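Local structure of Non-sulfated chondroitin lyase E66 (Autographa californica nucleopolyhedrovirus, 3VSN) at residues A[460-464]-A[465-469]. The protein cleaves non-sulfated chondroitin as a lyase of the baculovirus envelope and is essential for oral infectivity, perhaps by digesting the chondroitin sulfate barrier of the host midgut's peritrophic matrix. Sequence-based numbering, arbitrary orientation.
Sequences IGVEP and NSLNN
Ser466 reaches back to Glu463 where the chain leaves strand 452-461 and reverses through a type II beta turn spanning Glu463 to Ser466. The hydroxyl OG of Ser466 donates to Glu463 O over 2.6 Å, tilted out of the carbonyl plane and meeting the C=O at 140°. Rotation about CA-CB (chi1 63°) folds OG back over Glu463 O. The backbone closure itself is weak: Ser466 N lies 3.5 Å from Glu463 O, with an N-H...O angle of 124°. Beneath the turn the packing is close. Val462 CG2 lies beside the Ser466 hydroxyl and makes an apolar contact of 3.8 Å with Leu467 CD1, the two side chains crossing at about a right angle; Phe542 and Met545 of helix 542-546 also touch Leu467. The outer side is looser: Pro464 and the positive-phi Asn465 occupy the exposed corners, and the Glu463 chain, bent at chi2, carries its carboxylate off without meeting 465-469. Asn438 ND2 also hydrogen-bonds Ser466 OG. The serine hydroxyl thus supplements a poorly aligned main-chain bond, implying that side-chain chemistry as well as backbone closure holds this link between the seven-stranded sheet and strand 472-480 of a four-stranded one, away from the catalytic residues.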
loop_
_atom_site.group_PDB
_atom_site.type_symbol
_atom_site.label_atom_id
_atom_site.label_comp_id
_atom_site.label_asym_id
_atom_site.label_seq_id
_atom_site.Cartn_x
_atom_site.Cartn_y
_atom_site.Cartn_z
ATOM N N ILE A 460 -19.396 -18.209 8.497
ATOM C CA ILE A 460 -19.848 -16.850 8.214
ATOM C C ILE A 460 -21.133 -16.614 9.005
ATOM O O ILE A 460 -22.091 -17.392 8.898
ATOM C CB ILE A 460 -20.145 -16.625 6.714
ATOM C CG1 ILE A 460 -18.887 -16.836 5.858
ATOM C CG2 ILE A 460 -20.724 -15.235 6.478
ATOM C CD1 ILE A 460 -19.183 -16.936 4.375
ATOM N N GLY A 461 -21.143 -15.549 9.798
ATOM C CA GLY A 461 -22.315 -15.209 10.591
ATOM C C GLY A 461 -22.582 -13.722 10.654
ATOM O O GLY A 461 -21.675 -12.917 10.455
ATOM N N VAL A 462 -23.840 -13.368 10.905
ATOM C CA VAL A 462 -24.221 -11.992 11.239
ATOM C C VAL A 462 -25.201 -12.049 12.403
ATOM O O VAL A 462 -25.664 -13.133 12.769
ATOM C CB VAL A 462 -24.869 -11.222 10.058
ATOM C CG1 VAL A 462 -23.866 -10.972 8.933
ATOM C CG2 VAL A 462 -26.116 -11.932 9.543
ATOM N N GLU A 463 -25.515 -10.891 12.981
ATOM C CA GLU A 463 -26.540 -10.802 14.023
ATOM C C GLU A 463 -27.790 -11.569 13.574
ATOM O O GLU A 463 -28.281 -11.348 12.470
ATOM C CB GLU A 463 -26.883 -9.333 14.310
ATOM C CG GLU A 463 -27.844 -9.104 15.473
ATOM C CD GLU A 463 -27.234 -9.431 16.827
ATOM O OE1 GLU A 463 -26.009 -9.255 17.006
ATOM O OE2 GLU A 463 -27.984 -9.864 17.721
ATOM N N PRO A 464 -28.291 -12.497 14.413
ATOM C CA PRO A 464 -29.512 -13.214 14.036
ATOM C C PRO A 464 -30.673 -12.268 13.722
ATOM O O PRO A 464 -30.811 -11.227 14.370
ATOM C CB PRO A 464 -29.823 -14.046 15.284
ATOM C CG PRO A 464 -28.481 -14.297 15.892
ATOM C CD PRO A 464 -27.705 -13.029 15.660
ATOM N N ASN A 465 -31.468 -12.627 12.711
ATOM C CA ASN A 465 -32.711 -11.917 12.353
ATOM C C ASN A 465 -32.532 -10.484 11.851
ATOM O O ASN A 465 -33.456 -9.670 11.937
ATOM C CB ASN A 465 -33.718 -11.972 13.513
ATOM C CG ASN A 465 -34.007 -13.390 13.956
ATOM O OD1 ASN A 465 -34.282 -14.263 13.129
ATOM N ND2 ASN A 465 -33.920 -13.636 15.259
ATOM N N SER A 466 -31.360 -10.198 11.288
ATOM C CA SER A 466 -30.966 -8.832 10.941
ATOM C C SER A 466 -31.002 -8.510 9.446
ATOM O O SER A 466 -30.822 -7.352 9.060
ATOM C CB SER A 466 -29.555 -8.564 11.462
ATOM O OG SER A 466 -28.625 -9.424 10.820
ATOM N N LEU A 467 -31.220 -9.518 8.606
ATOM C CA LEU A 467 -31.067 -9.325 7.159
ATOM C C LEU A 467 -32.363 -9.102 6.376
ATOM O O LEU A 467 -32.327 -9.012 5.148
ATOM C CB LEU A 467 -30.257 -10.472 6.536
ATOM C CG LEU A 467 -28.814 -10.631 7.023
ATOM C CD1 LEU A 467 -28.174 -11.847 6.372
ATOM C CD2 LEU A 467 -27.992 -9.375 6.767
ATOM N N ASN A 468 -33.496 -9.000 7.076
ATOM C CA ASN A 468 -34.790 -8.770 6.419
ATOM C C ASN A 468 -35.030 -9.780 5.284
ATOM O O ASN A 468 -35.347 -9.405 4.150
ATOM C CB ASN A 468 -34.881 -7.318 5.912
ATOM C CG ASN A 468 -36.276 -6.940 5.438
ATOM O OD1 ASN A 468 -37.276 -7.475 5.911
ATOM N ND2 ASN A 468 -36.343 -6.012 4.492
ATOM N N ASN A 469 -34.838 -11.058 5.608
ATOM C CA ASN A 469 -35.026 -12.184 4.680
ATOM C C ASN A 469 -34.278 -12.056 3.348
ATOM O O ASN A 469 -34.752 -12.516 2.310
ATOM C CB ASN A 469 -36.521 -12.466 4.454
ATOM C CG ASN A 469 -37.279 -12.662 5.754
ATOM O OD1 ASN A 469 -38.233 -11.936 6.040
ATOM N ND2 ASN A 469 -36.849 -13.631 6.558
#